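Local coordinates for protein aldehyde dehydrogenase (Burkholderia cenocepacia, PDB 4O6R) that probably oxidises aldehydes to carboxylic acids with NAD(P)+ and binds AMP in its nucleotide pocket, at residues Gly26-Leu31 against Thr40-Ala45; Thr136-Tyr141 against Ser481-Val486. All coordinates share one frame; numbering follows the deposited sequence.

Contact 1: Gly26-Leu31 against Thr40-Ala45; sequences GTIDVL and TKIAAA
I28 and I42 face each other as a hydrogen-bonded pair at the middle of an antiparallel hairpin. Their backbones bond in both directions, I28 N to I42 O at 3.0 Å and I42 N to I28 O at 2.9 Å. A third bond, V30 N to T40 O, runs on toward the turn. Past the other end, A44 N reaches G26 O at 2.9 Å from well above the carbonyl plane, and a water closes this mouth by accepting from G26 N and donating to A44 O. The strand segments are strongly twisted, with 143° between their directions.

The charged pair is D29 with K41, neighbours across a non-hydrogen-bonded position, whose side chains run alongside each other. K41 stays extended until its last torsion, where a bend (chi4 -68°) turns NZ onto D29 OD1 at 2.6 Å, where it meets the oxygen's syn lone pair, on the side of OD2. A second water spans the same two groups, donating to D29 OD2 and accepting from K41 NZ, so both carboxylate oxygens are engaged on this solvent-facing side.

The apolar contacts lie on the other face. V30 CG2 meets I42 CG2 at 3.9 Å, the two side chains crossing at about a right angle. I28 CD1 rests on the methyl of A44, CB, at 3.7 Å.

This apolar face looks into the protein: L187, at the start of helix 187-199, packs on V30, T40 and I42, while I28 touches Y212 and comes close to E183, an AMP-binding residue. At the edge of strand 37-43 turned away from strand 27-32, A43 bonds through its backbone to T11, and L13 of strand 13-15 packs against A43 and A45.

Contact 2: Thr136-Tyr141 against Ser481-Val486; sequences TGFLNY and SVWVNV
F138-Y141 and S481-N485 pair antiparallel, their axes 4.6 Å apart, with two-way backbone bonds at L139-V484 and Y141-V482 and a further one from V486 N to G137 O. On one face the amide of N140 lies flat over the W483 indole, the planes 14° apart. With CG anti to its backbone N (chi1 179°), N140 sends ND2 across to S481 OG and V482 O, both 3.0 Å away and in the amide plane. V482 O thus takes two donors, ND2 and Y141 N, while N140 OD1 bonds S454 of the second subunit. F138 sets CD2 at the edge of the indole, 4.1 Å from W483 CE3. The N485 amide lies over the rim of one face of the F138 ring, planes 22° apart, with OD1 bonded to G488 N and ND2 to N445 O of the second subunit.

These strands belong to the protruding oligomerisation arm of the aldehyde dehydrogenase fold: S481-V484 continues the sheet by pairing parallel with a strand of the second subunit.

On the opposite face, V482 CB sits over the Y141 ring, 3.8 Å from its centroid, and L139 CB meets V484 CB at 4.1 Å. Y141 OH bonds H431 of the second subunit; L139 and Y141 also pack against Y141 and L139 of the third.

Both contacts are antiparallel strand pairs, but they share no strand and their centres lie 55 Å apart. Contact 1 is local, a hairpin with eight residues between its segments, and no other subunit touches it; one face is turned to solvent and carries charge, the other packs aliphatic groups beside the nucleotide-binding part of the fold. Contact 2, with 339 residues between its segments, lies far from the centre of its own chain, yet is the more buried of the two, probably because parts of three other subunits pack against it. Its chemistry is correspondingly aromatic and amide-rich, with polar ends satisfied partly across subunit boundaries, where the side-chain polar link of contact 1 is a salt bridge with a bridging water.

Contact 1: Gly26-Leu31 against Thr40-Ala45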
loop_
_atom_site.group_PDB
_atom_site.type_symbol
_atom_site.label_atom_id
_atom_site.label_comp_id
_atom_site.label_asym_id
_atom_site.label_seq_id
_atom_site.Cartn_x
_atom_site.Cartn_y
_atom_site.Cartn_z
ATOM N N GLY A 26 19.036 31.455 -32.265
ATOM C CA GLY A 26 17.671 31.825 -32.592
ATOM C C GLY A 26 16.911 32.368 -31.390
ATOM O O GLY A 26 17.234 32.065 -30.226
ATOM N N THR A 27 15.904 33.174 -31.678
ATOM C CA THR A 27 15.002 33.672 -30.668
ATOM C C THR A 27 13.550 33.563 -31.093
ATOM O O THR A 27 13.242 33.365 -32.271
ATOM C CB THR A 27 15.281 35.136 -30.333
ATOM O OG1 THR A 27 15.163 35.916 -31.519
ATOM C CG2 THR A 27 16.655 35.271 -29.757
ATOM N N ILE A 28 12.682 33.693 -30.096
ATOM C CA ILE A 28 11.240 33.746 -30.274
ATOM C C ILE A 28 10.669 34.950 -29.523
ATOM O O ILE A 28 11.073 35.218 -28.390
ATOM C CB ILE A 28 10.610 32.455 -29.785
ATOM C CG1 ILE A 28 10.936 31.337 -30.793
ATOM C CG2 ILE A 28 9.111 32.624 -29.657
ATOM C CD1 ILE A 28 10.635 29.932 -30.316
ATOM N N ASP A 29 9.749 35.676 -30.161
ATOM C CA ASP A 29 9.116 36.830 -29.513
ATOM C C ASP A 29 8.005 36.342 -28.573
ATOM O O ASP A 29 7.193 35.506 -28.966
ATOM C CB ASP A 29 8.518 37.799 -30.544
ATOM C CG ASP A 29 9.552 38.671 -31.246
ATOM O OD1 ASP A 29 10.777 38.543 -31.049
ATOM O OD2 ASP A 29 9.107 39.533 -32.024
ATOM N N VAL A 30 7.992 36.859 -27.342
ATOM C CA VAL A 30 6.980 36.512 -26.352
ATOM C C VAL A 30 6.061 37.699 -26.240
ATOM O O VAL A 30 6.515 38.814 -25.977
ATOM C CB VAL A 30 7.580 36.204 -24.986
ATOM C CG1 VAL A 30 6.474 35.913 -23.966
ATOM C CG2 VAL A 30 8.531 35.016 -25.114
ATOM N N LEU A 31 4.779 37.457 -26.460
ATOM C CA LEU A 31 3.795 38.524 -26.541
ATOM C C LEU A 31 2.966 38.642 -25.260
ATOM O O LEU A 31 2.714 37.637 -24.549
ATOM C CB LEU A 31 2.883 38.359 -27.772
ATOM C CG LEU A 31 3.585 38.195 -29.129
ATOM C CD1 LEU A 31 2.581 38.146 -30.269
ATOM C CD2 LEU A 31 4.550 39.349 -29.328
ATOM N N THR A 40 9.474 40.379 -24.516
ATOM C CA THR A 40 10.893 40.132 -24.661
ATOM C C THR A 40 11.076 39.092 -25.742
ATOM O O THR A 40 10.107 38.471 -26.191
ATOM C CB THR A 40 11.505 39.577 -23.349
ATOM O OG1 THR A 40 12.914 39.374 -23.511
ATOM C CG2 THR A 40 10.841 38.186 -22.940
ATOM N N LYS A 41 12.327 38.881 -26.132
ATOM C CA LYS A 41 12.701 37.727 -26.933
ATOM C C LYS A 41 13.273 36.677 -25.990
ATOM O O LYS A 41 13.942 37.030 -25.019
ATOM C CB LYS A 41 13.766 38.123 -27.987
ATOM C CG LYS A 41 13.348 39.286 -28.877
ATOM C CD LYS A 41 14.404 39.592 -29.941
ATOM C CE LYS A 41 13.866 40.551 -30.987
ATOM N NZ LYS A 41 12.795 39.923 -31.816
ATOM N N ILE A 42 12.996 35.398 -26.252
ATOM C CA ILE A 42 13.651 34.314 -25.525
ATOM C C ILE A 42 14.568 33.531 -26.461
ATOM O O ILE A 42 14.366 33.520 -27.667
ATOM C CB ILE A 42 12.655 33.295 -24.933
ATOM C CG1 ILE A 42 11.673 32.806 -25.994
ATOM C CG2 ILE A 42 11.942 33.886 -23.726
ATOM C CD1 ILE A 42 11.144 31.426 -25.725
ATOM N N ALA A 43 15.563 32.866 -25.900
ATOM C CA ALA A 43 16.338 31.919 -26.667
ATOM C C ALA A 43 15.439 30.770 -27.181
ATOM O O ALA A 43 14.550 30.296 -26.466
ATOM C CB ALA A 43 17.499 31.410 -25.839
ATOM N N ALA A 44 15.638 30.375 -28.443
ATOM C CA ALA A 44 14.811 29.352 -29.108
ATOM C C ALA A 44 15.575 28.035 -29.271
ATOM O O ALA A 44 16.411 27.882 -30.181
ATOM C CB ALA A 44 14.360 29.861 -30.465
ATOM N N ALA A 45 15.289 27.076 -28.401
ATOM C CA ALA A 45 15.973 25.781 -28.451
ATOM C C ALA A 45 15.616 25.012 -29.705
ATOM O O ALA A 45 14.444 24.960 -30.110
ATOM C CB ALA A 45 15.633 24.952 -27.216
HETATM O O HOH W 1 18.219 28.697 -32.020
HETATM O O HOH W 2 10.677 42.025 -31.626
#

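Contact 2: Thr136-Tyr141 against Ser481-Val486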
loop_
_atom_site.group_PDB
_atom_site.type_symbol
_atom_site.label_atom_id
_atom_site.label_comp_id
_atom_site.label_asym_id
_atom_site.label_seq_id
_atom_site.Cartn_x
_atom_site.Cartn_y
_atom_site.Cartn_z
ATOM N N THR A 136 10.382 -20.944 -0.315
ATOM C CA THR A 136 11.239 -21.089 0.881
ATOM C C THR A 136 12.726 -20.969 0.554
ATOM O O THR A 136 13.217 -21.548 -0.417
ATOM C CB THR A 136 10.941 -22.419 1.596
ATOM O OG1 THR A 136 9.522 -22.508 1.831
ATOM C CG2 THR A 136 11.656 -22.496 2.951
ATOM N N GLY A 137 13.415 -20.122 1.319
ATOM C CA GLY A 137 14.849 -19.985 1.182
ATOM C C GLY A 137 15.290 -18.890 0.232
ATOM O O GLY A 137 16.504 -18.664 0.059
ATOM N N PHE A 138 14.317 -18.219 -0.391
ATOM C CA PHE A 138 14.596 -17.071 -1.255
ATOM C C PHE A 138 14.099 -15.769 -0.631
ATOM O O PHE A 138 13.020 -15.733 -0.030
ATOM C CB PHE A 138 13.926 -17.244 -2.613
ATOM C CG PHE A 138 14.477 -18.361 -3.424
ATOM C CD1 PHE A 138 13.980 -19.650 -3.278
ATOM C CD2 PHE A 138 15.473 -18.133 -4.350
ATOM C CE1 PHE A 138 14.478 -20.679 -4.047
ATOM C CE2 PHE A 138 15.969 -19.160 -5.114
ATOM C CZ PHE A 138 15.471 -20.438 -4.959
ATOM N N LEU A 139 14.892 -14.712 -0.777
ATOM C CA LEU A 139 14.493 -13.371 -0.454
ATOM C C LEU A 139 14.276 -12.600 -1.755
ATOM O O LEU A 139 15.166 -12.552 -2.593
ATOM C CB LEU A 139 15.592 -12.678 0.312
ATOM C CG LEU A 139 15.352 -11.205 0.595
ATOM C CD1 LEU A 139 14.139 -11.046 1.505
ATOM C CD2 LEU A 139 16.580 -10.580 1.214
ATOM N N ASN A 140 13.117 -11.961 -1.904
ATOM C CA ASN A 140 12.831 -11.182 -3.106
ATOM C C ASN A 140 12.356 -9.799 -2.739
ATOM O O ASN A 140 11.245 -9.640 -2.255
ATOM C CB ASN A 140 11.790 -11.941 -3.967
ATOM C CG ASN A 140 11.387 -11.213 -5.238
ATOM O OD1 ASN A 140 10.269 -11.415 -5.728
ATOM N ND2 ASN A 140 12.281 -10.405 -5.798
ATOM N N TYR A 141 13.228 -8.808 -2.899
ATOM C CA TYR A 141 12.848 -7.424 -2.648
ATOM C C TYR A 141 12.763 -6.670 -3.971
ATOM O O TYR A 141 13.521 -6.952 -4.920
ATOM C CB TYR A 141 13.816 -6.733 -1.693
ATOM C CG TYR A 141 15.288 -6.596 -2.108
ATOM C CD1 TYR A 141 16.227 -7.609 -1.868
ATOM C CD2 TYR A 141 15.738 -5.439 -2.700
ATOM C CE1 TYR A 141 17.587 -7.449 -2.213
ATOM C CE2 TYR A 141 17.073 -5.269 -3.058
ATOM C CZ TYR A 141 17.994 -6.265 -2.787
ATOM O OH TYR A 141 19.300 -6.039 -3.137
ATOM N N SER A 481 13.452 -5.872 -9.393
ATOM C CA SER A 481 13.238 -7.044 -8.562
ATOM C C SER A 481 14.570 -7.774 -8.342
ATOM O O SER A 481 15.264 -8.083 -9.314
ATOM C CB SER A 481 12.244 -7.978 -9.245
ATOM O OG SER A 481 12.081 -9.176 -8.528
ATOM N N VAL A 482 14.944 -7.987 -7.095
ATOM C CA VAL A 482 16.210 -8.645 -6.762
ATOM C C VAL A 482 15.869 -9.902 -5.968
ATOM O O VAL A 482 15.087 -9.856 -5.000
ATOM C CB VAL A 482 17.151 -7.757 -5.927
ATOM C CG1 VAL A 482 18.414 -8.527 -5.556
ATOM C CG2 VAL A 482 17.540 -6.480 -6.688
ATOM N N TRP A 483 16.449 -11.010 -6.384
ATOM C CA TRP A 483 16.246 -12.313 -5.729
ATOM C C TRP A 483 17.541 -12.763 -5.110
ATOM O O TRP A 483 18.573 -12.811 -5.816
ATOM C CB TRP A 483 15.864 -13.398 -6.731
ATOM C CG TRP A 483 14.509 -13.300 -7.325
ATOM C CD1 TRP A 483 14.090 -12.403 -8.265
ATOM C CD2 TRP A 483 13.398 -14.169 -7.076
ATOM N NE1 TRP A 483 12.783 -12.657 -8.612
ATOM C CE2 TRP A 483 12.320 -13.711 -7.876
ATOM C CE3 TRP A 483 13.194 -15.253 -6.221
ATOM C CZ2 TRP A 483 11.065 -14.325 -7.881
ATOM C CZ3 TRP A 483 11.932 -15.880 -6.219
ATOM C CH2 TRP A 483 10.873 -15.388 -7.052
ATOM N N VAL A 484 17.501 -13.106 -3.825
ATOM C CA VAL A 484 18.646 -13.783 -3.182
ATOM C C VAL A 484 18.304 -15.231 -2.836
ATOM O O VAL A 484 17.430 -15.491 -2.014
ATOM C CB VAL A 484 19.078 -13.109 -1.892
ATOM C CG1 VAL A 484 20.377 -13.736 -1.380
ATOM C CG2 VAL A 484 19.250 -11.597 -2.110
ATOM N N ASN A 485 19.047 -16.160 -3.420
ATOM C CA ASN A 485 18.929 -17.548 -3.021
ATOM C C ASN A 485 19.733 -17.803 -1.750
ATOM O O ASN A 485 20.921 -18.076 -1.823
ATOM C CB ASN A 485 19.422 -18.456 -4.127
ATOM C CG ASN A 485 19.209 -19.915 -3.791
ATOM O OD1 ASN A 485 18.706 -20.236 -2.722
ATOM N ND2 ASN A 485 19.611 -20.799 -4.698
ATOM N N VAL A 486 19.075 -17.724 -0.603
ATOM C CA VAL A 486 19.734 -17.842 0.705
ATOM C C VAL A 486 19.855 -19.322 1.057
ATOM O O VAL A 486 20.945 -19.808 1.367
ATOM C CB VAL A 486 18.940 -17.114 1.794
ATOM C CG1 VAL A 486 19.563 -17.330 3.165
ATOM C CG2 VAL A 486 18.797 -15.622 1.468
#